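Local atomic coordinates of nidogen (Mus musculus, PDB entry 1NPE), a protein that probably helps tie together components of the basement membrane, notably laminin, through a six-bladed YWTD beta-propeller domain. Residues Y222-D225 / S230-A233; C182-D185 / R190-C193; Y51-D54 / S59-R62; E82-D87 / R91-T96. All coordinates share one frame; numbering follows the deposited sequence.

Overall arrangement
The four contacts illustrate how one hairpin plan is reused around a six-bladed beta-propeller made wholly of antiparallel sheets. Along the chain they run contact 3, contact 4, contact 2, contact 1, each in a different four-stranded blade. Contacts 1, 2 and 3 pair the second strand of a blade with the third; contact 4 pairs the first with the second. Consecutive blades touch: contacts 3 and 4, with centres about 10 Å apart, pack closely, for instance through Tyr51 and Leu86, and contacts 1 and 2, about 13 Å apart between centres, meet at Tyr223 and Val184. Contacts 2 and 3, about 25 Å apart between centres, lie on opposite sides of the chain's centre, as expected for a closed ring.

Contact 1: residues Y222-D225 / S230-A233; sequences YYTD and SVIA
Tyr223 O takes two donors from the facing strand: the amide of Ile232, whose N lies 2.8 Å away in a nearly straight bond (169°), and, more weakly, the CA-H of Val231. The return bond, from Tyr223 N to Ile232 O, measures 2.9 Å and completes an antiparallel hydrogen-bonded pair. The side chains of these two residues run alongside each other. Ile232 offers CB to one face of the Tyr223 ring, 3.9 Å from the centroid and displaced toward the rim, while its CD1 reaches the phenol end, 3.3 Å from Tyr223 OH. With chi1 at 72°, CG of Tyr223 stands between the backbone N and the carbonyl carbon, which carries the ring across toward the partner strand. Asp225 OD2 lies at the edge of this ring, in its plane, and is itself held by the amide of Tyr210. Simpler contacts serve the other face of the sheet: Tyr222 CE2 rests 3.5 Å from Ala233 CB, and the hydroxyl of Thr224 is bound by the amide of Ala213 and the carbonyl of Tyr254. Here Tyr-Tyr-Thr-Asp replaces the name-giving Tyr-Trp-Thr-Asp, and the arrangement is that of the second and third strands in a YWTD beta-propeller blade.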
# COMPACT_ATOMS: atom_id res chain seq x y z
N TYR A 222 -14.38 -10.64 -4.18
CA TYR A 222 -14.65 -9.27 -4.60
C TYR A 222 -13.34 -8.51 -4.53
O TYR A 222 -12.74 -8.40 -3.46
CB TYR A 222 -15.68 -8.60 -3.69
CG TYR A 222 -17.03 -9.27 -3.69
CD1 TYR A 222 -17.32 -10.30 -2.79
CD2 TYR A 222 -18.02 -8.89 -4.60
CE1 TYR A 222 -18.56 -10.94 -2.80
CE2 TYR A 222 -19.26 -9.53 -4.62
CZ TYR A 222 -19.52 -10.55 -3.72
OH TYR A 222 -20.74 -11.18 -3.73
N TYR A 223 -12.86 -8.03 -5.68
CA TYR A 223 -11.62 -7.29 -5.71
C TYR A 223 -11.72 -5.92 -6.37
O TYR A 223 -12.61 -5.67 -7.19
CB TYR A 223 -10.49 -8.12 -6.35
CG TYR A 223 -10.58 -8.32 -7.85
CD1 TYR A 223 -9.96 -7.43 -8.73
CD2 TYR A 223 -11.22 -9.44 -8.39
CE1 TYR A 223 -9.97 -7.65 -10.11
CE2 TYR A 223 -11.24 -9.67 -9.76
CZ TYR A 223 -10.61 -8.77 -10.61
OH TYR A 223 -10.60 -9.01 -11.97
N THR A 224 -10.83 -5.02 -5.97
CA THR A 224 -10.78 -3.67 -6.53
C THR A 224 -9.70 -3.67 -7.60
O THR A 224 -8.62 -4.25 -7.41
CB THR A 224 -10.45 -2.62 -5.46
OG1 THR A 224 -9.19 -2.92 -4.86
CG2 THR A 224 -11.56 -2.59 -4.40
N ASP A 225 -9.99 -3.03 -8.73
CA ASP A 225 -9.06 -2.99 -9.84
C ASP A 225 -8.71 -1.56 -10.25
O ASP A 225 -9.59 -0.72 -10.43
CB ASP A 225 -9.66 -3.77 -11.03
CG ASP A 225 -8.65 -4.01 -12.14
OD1 ASP A 225 -8.36 -3.08 -12.90
OD2 ASP A 225 -8.18 -5.15 -12.29
N SER A 230 -13.07 -0.46 -11.02
CA SER A 230 -14.30 -1.10 -10.61
C SER A 230 -14.10 -2.20 -9.58
O SER A 230 -12.98 -2.64 -9.33
CB SER A 230 -15.02 -1.68 -11.82
OG SER A 230 -14.39 -2.87 -12.26
N VAL A 231 -15.20 -2.59 -8.95
CA VAL A 231 -15.20 -3.68 -7.98
C VAL A 231 -15.68 -4.89 -8.79
O VAL A 231 -16.76 -4.86 -9.37
CB VAL A 231 -16.16 -3.42 -6.80
CG1 VAL A 231 -16.20 -4.63 -5.89
CG2 VAL A 231 -15.72 -2.18 -6.03
N ILE A 232 -14.86 -5.93 -8.83
CA ILE A 232 -15.20 -7.11 -9.61
C ILE A 232 -15.50 -8.32 -8.73
O ILE A 232 -14.73 -8.64 -7.83
CB ILE A 232 -14.07 -7.45 -10.61
CG1 ILE A 232 -13.77 -6.24 -11.51
CG2 ILE A 232 -14.46 -8.65 -11.46
CD1 ILE A 232 -12.62 -6.44 -12.46
N ALA A 233 -16.63 -8.97 -9.00
CA ALA A 233 -17.05 -10.16 -8.27
C ALA A 233 -16.72 -11.40 -9.11
O ALA A 233 -17.14 -11.51 -10.26
CB ALA A 233 -18.54 -10.11 -7.97

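Contact 2: residues C182-D185 / R190-C193; sequences CWVD and RAEC
Cys182 and Cys193 close the tight end of this contact with a disulfide, SG to SG 2.0 Å, that joins the two residues of a non-hydrogen-bonded pair in the antiparallel hairpin. Both first torsions place SG beside the backbone N (-53° in Cys182, -62° in Cys193), which lets the two sulfurs meet on one face of the sheet. The backbones are drawn together there, with Cys182 CA only 2.9 Å from Glu192 O. That same oxygen accepts the amide of Trp183, at 2.8 Å from its N. The two strands are the middle pair of a propeller blade, with Trp183 at the tryptophan position of the YWTD motif. On the face away from the disulfide, Glu192 lays CB over the six-membered ring of Trp183, 3.9 Å from its centroid, and its carboxylate is turned 45° from the indole. Toward Arg190 the side chains, though not the backbones, meet more loosely, and a water enters. It takes the indole N-H, 3.1 Å from Trp183 NE1, and lies near Glu192 OE2 and Asp185 OD2, with fewer protons than acceptors around it; amides of Leu168 and Gly167 hold the Asp185 carboxylate. Partly exposed Arg190 makes merely a long ion pair with Glu192, NE to OE2 3.9 Å; its firmer partner is Glu206.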
# COMPACT_ATOMS: atom_id res chain seq x y z
N CYS A 182 -6.86 -16.93 -0.44
CA CYS A 182 -6.76 -16.45 -1.81
C CYS A 182 -6.11 -15.07 -1.85
O CYS A 182 -6.29 -14.28 -0.94
CB CYS A 182 -8.15 -16.35 -2.44
SG CYS A 182 -9.16 -17.86 -2.36
N TRP A 183 -5.36 -14.81 -2.91
CA TRP A 183 -4.73 -13.51 -3.09
C TRP A 183 -4.93 -13.07 -4.53
O TRP A 183 -5.29 -13.88 -5.37
CB TRP A 183 -3.24 -13.56 -2.73
CG TRP A 183 -2.39 -14.41 -3.61
CD1 TRP A 183 -1.82 -14.04 -4.81
CD2 TRP A 183 -1.94 -15.74 -3.35
NE1 TRP A 183 -1.05 -15.07 -5.30
CE2 TRP A 183 -1.11 -16.13 -4.42
CE3 TRP A 183 -2.17 -16.66 -2.31
CZ2 TRP A 183 -0.49 -17.38 -4.49
CZ3 TRP A 183 -1.55 -17.90 -2.37
CH2 TRP A 183 -0.72 -18.25 -3.46
N VAL A 184 -4.78 -11.77 -4.78
CA VAL A 184 -4.89 -11.23 -6.13
C VAL A 184 -3.51 -10.68 -6.45
O VAL A 184 -2.87 -10.03 -5.62
CB VAL A 184 -5.99 -10.14 -6.24
CG1 VAL A 184 -7.36 -10.77 -6.02
CG2 VAL A 184 -5.75 -9.01 -5.23
N ASP A 185 -3.03 -10.97 -7.66
CA ASP A 185 -1.69 -10.58 -8.06
C ASP A 185 -1.69 -9.70 -9.30
O ASP A 185 -2.08 -10.14 -10.37
CB ASP A 185 -0.88 -11.87 -8.30
CG ASP A 185 0.62 -11.63 -8.33
OD1 ASP A 185 1.08 -10.71 -9.03
OD2 ASP A 185 1.36 -12.40 -7.67
N ARG A 190 -3.51 -12.52 -11.88
CA ARG A 190 -4.44 -13.55 -11.47
C ARG A 190 -4.78 -13.61 -9.99
O ARG A 190 -4.27 -12.83 -9.18
CB ARG A 190 -4.00 -14.92 -12.01
CG ARG A 190 -2.60 -15.40 -11.67
CD ARG A 190 -2.07 -16.27 -12.82
NE ARG A 190 -1.27 -17.41 -12.38
CZ ARG A 190 -0.91 -18.42 -13.17
NH1 ARG A 190 -1.28 -18.44 -14.45
NH2 ARG A 190 -0.23 -19.45 -12.68
N ALA A 191 -5.75 -14.46 -9.67
CA ALA A 191 -6.17 -14.70 -8.30
C ALA A 191 -5.82 -16.15 -8.01
O ALA A 191 -6.05 -17.03 -8.83
CB ALA A 191 -7.67 -14.48 -8.15
N GLU A 192 -5.18 -16.39 -6.87
CA GLU A 192 -4.81 -17.75 -6.51
C GLU A 192 -5.30 -18.10 -5.12
O GLU A 192 -5.29 -17.25 -4.22
CB GLU A 192 -3.30 -17.95 -6.61
CG GLU A 192 -2.74 -17.66 -8.00
CD GLU A 192 -1.35 -18.23 -8.21
OE1 GLU A 192 -1.18 -19.45 -8.04
OE2 GLU A 192 -0.43 -17.47 -8.56
N CYS A 193 -5.77 -19.33 -4.97
CA CYS A 193 -6.27 -19.82 -3.69
C CYS A 193 -5.49 -21.06 -3.33
O CYS A 193 -5.04 -21.80 -4.20
CB CYS A 193 -7.75 -20.17 -3.76
SG CYS A 193 -8.85 -18.77 -4.15
O HOH W 1 0.36 -14.97 -8.08

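Contact 3: residues Y51-D54 / S59-R62; sequences YWTD and SIGR
Tyr51 and Arg62 lie side by side and point the same way, an aromatic ring alongside an extended arginine. Arg62 CB sits over the centre of one face of the Tyr51 ring, 4.0 Å from its centroid, and CD follows the ring outward toward the phenol oxygen. The guanidinium plane is turned 56° from the ring, and Arg62 NH1 donates to Tyr51 OH at 3.1 Å, with the oxygen close to the guanidinium plane. This bond at the far end, together with the CH-pi contact at the near end, would help to keep the extended chain along the ring.

Trp52, on the reverse face of the sheet, has its indole laid over backbone instead of a side chain. Its chi1 of 68° directs the ring over the neighbouring strand, where Gly61 CA lies 3.9 Å from the centroid of the five-membered ring and Arg62 N lies over the same face nearer the rim. With no side chain, Gly61 lets the indole settle this closely. Trp52 NE1 is buried here without a polar partner. The backbones underneath exchange bonds at Trp52 and Gly61, both 3.0 Å between N and O, and at Asp54 and Ser59. Asp54 turns its carboxylate back to the amides of Ser56 and Glu57, ordering the turn, and also receives that of Val37.

Within its blade this hairpin is flanked by strands 36-44 and 71-74. Trp52 packs on Ile38 and Leu41 of strand 36-44, whereas Tyr51, Thr53 and Ile60 face Ile84 of strand 81-87 in the next blade.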
# COMPACT_ATOMS: atom_id res chain seq x y z
N TYR A 51 -12.84 -0.32 10.37
CA TYR A 51 -11.48 0.17 10.63
C TYR A 51 -10.80 0.50 9.30
O TYR A 51 -11.08 -0.14 8.27
CB TYR A 51 -10.66 -0.87 11.40
CG TYR A 51 -11.04 -1.02 12.85
CD1 TYR A 51 -12.23 -1.64 13.22
CD2 TYR A 51 -10.20 -0.54 13.86
CE1 TYR A 51 -12.58 -1.78 14.56
CE2 TYR A 51 -10.54 -0.68 15.21
CZ TYR A 51 -11.73 -1.30 15.54
OH TYR A 51 -12.10 -1.42 16.86
N TRP A 52 -9.88 1.48 9.33
CA TRP A 52 -9.16 1.89 8.12
C TRP A 52 -7.78 2.45 8.37
O TRP A 52 -7.43 2.83 9.49
CB TRP A 52 -9.96 2.94 7.34
CG TRP A 52 -10.09 4.29 8.04
CD1 TRP A 52 -9.14 5.27 8.13
CD2 TRP A 52 -11.22 4.76 8.78
NE1 TRP A 52 -9.61 6.32 8.88
CE2 TRP A 52 -10.88 6.04 9.29
CE3 TRP A 52 -12.49 4.24 9.06
CZ2 TRP A 52 -11.76 6.79 10.06
CZ3 TRP A 52 -13.37 4.99 9.83
CH2 TRP A 52 -13.00 6.25 10.32
N THR A 53 -6.99 2.50 7.31
CA THR A 53 -5.65 3.07 7.36
C THR A 53 -5.64 4.23 6.37
O THR A 53 -6.27 4.16 5.30
CB THR A 53 -4.55 2.07 6.97
OG1 THR A 53 -4.64 1.74 5.58
CG2 THR A 53 -4.65 0.80 7.81
N ASP A 54 -4.95 5.29 6.74
CA ASP A 54 -4.83 6.49 5.92
C ASP A 54 -3.35 6.80 5.72
O ASP A 54 -2.61 6.94 6.69
CB ASP A 54 -5.53 7.65 6.64
CG ASP A 54 -5.06 9.00 6.16
OD1 ASP A 54 -4.71 9.84 7.01
OD2 ASP A 54 -5.05 9.22 4.93
N SER A 59 -2.57 7.80 9.29
CA SER A 59 -3.31 7.40 10.48
C SER A 59 -4.14 6.13 10.33
O SER A 59 -4.28 5.59 9.24
CB SER A 59 -4.24 8.54 10.93
OG SER A 59 -5.30 8.71 10.01
N ILE A 60 -4.65 5.66 11.46
CA ILE A 60 -5.51 4.49 11.52
C ILE A 60 -6.73 4.95 12.30
O ILE A 60 -6.58 5.56 13.37
CB ILE A 60 -4.82 3.31 12.25
CG1 ILE A 60 -3.68 2.77 11.39
CG2 ILE A 60 -5.83 2.20 12.57
CD1 ILE A 60 -2.89 1.67 12.02
N GLY A 61 -7.91 4.73 11.74
CA GLY A 61 -9.13 5.16 12.40
C GLY A 61 -10.27 4.16 12.38
O GLY A 61 -10.16 3.07 11.81
N ARG A 62 -11.38 4.55 13.00
CA ARG A 62 -12.56 3.69 13.07
C ARG A 62 -13.84 4.48 13.27
O ARG A 62 -13.82 5.60 13.80
CB ARG A 62 -12.41 2.66 14.19
CG ARG A 62 -12.27 3.26 15.58
CD ARG A 62 -12.28 2.17 16.64
NE ARG A 62 -12.20 2.74 17.98
CZ ARG A 62 -12.26 2.03 19.10
NH1 ARG A 62 -12.40 0.71 19.07
NH2 ARG A 62 -12.18 2.65 20.27

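Contact 4: residues E82-D87 / R91-T96; sequences EGIALD and RTIFWT
A G1 beta bulge closes this hairpin, the first two strands of a propeller blade: Arg91 and Thr92 both face Asp87. Asp87 O receives the amide of Thr92 in its carbonyl plane, on a lone pair, with Thr92 N 3.1 Å away, and a weak, bent bond from Arg91 N. The positive backbone torsions of Arg91 (68° and 51°) make the bulge possible. Asp87 and Thr92 then run alongside each other, with Thr92 OG1 3.3 Å from Asp87 CB.

Farther along, Ala85 and Phe94 exchange two short backbone bonds, the shorter from Phe94 N to Ala85 O at 2.7 Å. The same oxygen lies at the edge of the Phe94 ring. On the opposite face Leu86 and Ile93 meet at an oblique angle and very tightly, with Leu86 CD2 3.4 Å from Ile93 CG2. These two side chains also pack on Tyr51 of the preceding blade. At the other end Glu82 N reaches Thr96 O at 3.2 Å, from above the carbonyl plane.

The charged ends of Arg91 and Glu82 find partners beyond the two strand segments. Arg91 forms a salt bridge to Asp44; Glu82 forms one to Arg125 and also bonds to Ser98, a residue of a cadmium site. Such pairing would be expected to keep the Glu82 carboxylate ionised, while the greasy middle of the hairpin is held by backbone bonds and close apolar contact.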
# COMPACT_ATOMS: atom_id res chain seq x y z
N GLU A 82 -1.04 0.21 5.07
CA GLU A 82 -1.81 -0.13 3.88
C GLU A 82 -2.72 -1.34 3.96
O GLU A 82 -3.37 -1.70 2.98
CB GLU A 82 -0.86 -0.31 2.71
CG GLU A 82 -0.15 0.97 2.32
CD GLU A 82 0.91 0.73 1.29
OE1 GLU A 82 0.72 -0.15 0.42
OE2 GLU A 82 1.94 1.42 1.34
N GLY A 83 -2.74 -1.99 5.12
CA GLY A 83 -3.58 -3.15 5.32
C GLY A 83 -3.86 -3.24 6.80
O GLY A 83 -2.99 -2.92 7.61
N ILE A 84 -5.07 -3.64 7.17
CA ILE A 84 -5.44 -3.77 8.56
C ILE A 84 -6.39 -4.95 8.73
O ILE A 84 -7.28 -5.15 7.91
CB ILE A 84 -6.05 -2.44 9.10
CG1 ILE A 84 -6.42 -2.57 10.58
CG2 ILE A 84 -7.26 -2.00 8.27
CD1 ILE A 84 -6.74 -1.24 11.25
N ALA A 85 -6.12 -5.76 9.76
CA ALA A 85 -6.93 -6.94 10.07
C ALA A 85 -7.27 -6.94 11.56
O ALA A 85 -6.56 -6.34 12.36
CB ALA A 85 -6.18 -8.21 9.71
N LEU A 86 -8.34 -7.64 11.93
CA LEU A 86 -8.76 -7.65 13.33
C LEU A 86 -8.87 -9.01 13.98
O LEU A 86 -8.94 -10.03 13.31
CB LEU A 86 -10.13 -6.97 13.44
CG LEU A 86 -10.37 -5.66 12.69
CD1 LEU A 86 -11.84 -5.46 12.56
CD2 LEU A 86 -9.71 -4.48 13.40
N ASP A 87 -8.85 -9.00 15.30
CA ASP A 87 -9.03 -10.19 16.12
C ASP A 87 -10.27 -9.77 16.91
O ASP A 87 -10.16 -9.05 17.90
CB ASP A 87 -7.85 -10.40 17.08
CG ASP A 87 -8.08 -11.56 18.07
OD1 ASP A 87 -9.11 -12.26 17.99
OD2 ASP A 87 -7.21 -11.76 18.94
N ARG A 91 -9.92 -8.83 20.72
CA ARG A 91 -10.10 -7.37 20.67
C ARG A 91 -8.84 -6.60 20.27
O ARG A 91 -8.44 -5.66 20.96
CB ARG A 91 -10.61 -6.85 22.02
CG ARG A 91 -11.91 -7.46 22.54
CD ARG A 91 -13.14 -6.82 21.90
NE ARG A 91 -13.43 -7.39 20.59
CZ ARG A 91 -14.20 -6.81 19.67
NH1 ARG A 91 -14.76 -5.62 19.90
NH2 ARG A 91 -14.41 -7.43 18.52
N THR A 92 -8.20 -7.01 19.18
CA THR A 92 -6.99 -6.32 18.72
C THR A 92 -6.95 -6.10 17.21
O THR A 92 -7.70 -6.72 16.46
CB THR A 92 -5.71 -7.08 19.13
OG1 THR A 92 -5.75 -8.42 18.63
CG2 THR A 92 -5.56 -7.11 20.64
N ILE A 93 -6.09 -5.19 16.78
CA ILE A 93 -5.91 -4.89 15.36
C ILE A 93 -4.49 -5.25 14.94
O ILE A 93 -3.59 -5.37 15.78
CB ILE A 93 -6.16 -3.39 15.06
CG1 ILE A 93 -5.10 -2.52 15.74
CG2 ILE A 93 -7.53 -2.97 15.53
CD1 ILE A 93 -5.18 -1.05 15.34
N PHE A 94 -4.31 -5.48 13.64
CA PHE A 94 -3.01 -5.81 13.06
C PHE A 94 -2.90 -4.95 11.80
O PHE A 94 -3.91 -4.70 11.14
CB PHE A 94 -2.94 -7.27 12.61
CG PHE A 94 -3.00 -8.28 13.72
CD1 PHE A 94 -1.84 -8.91 14.17
CD2 PHE A 94 -4.22 -8.65 14.28
CE1 PHE A 94 -1.90 -9.91 15.15
CE2 PHE A 94 -4.29 -9.64 15.26
CZ PHE A 94 -3.12 -10.27 15.69
N TRP A 95 -1.69 -4.50 11.45
CA TRP A 95 -1.55 -3.72 10.23
C TRP A 95 -0.17 -3.81 9.62
O TRP A 95 0.81 -4.15 10.29
CB TRP A 95 -1.97 -2.26 10.44
CG TRP A 95 -0.97 -1.40 11.17
CD1 TRP A 95 0.02 -0.64 10.62
CD2 TRP A 95 -0.93 -1.15 12.58
NE1 TRP A 95 0.67 0.08 11.59
CE2 TRP A 95 0.10 -0.21 12.81
CE3 TRP A 95 -1.67 -1.61 13.67
CZ2 TRP A 95 0.42 0.27 14.08
CZ3 TRP A 95 -1.36 -1.14 14.95
CH2 TRP A 95 -0.32 -0.20 15.14
N THR A 96 -0.10 -3.52 8.33
CA THR A 96 1.16 -3.53 7.60
C THR A 96 1.60 -2.09 7.40
O THR A 96 0.77 -1.19 7.26
CB THR A 96 1.02 -4.19 6.22
OG1 THR A 96 -0.01 -3.52 5.47
CG2 THR A 96 0.65 -5.66 6.38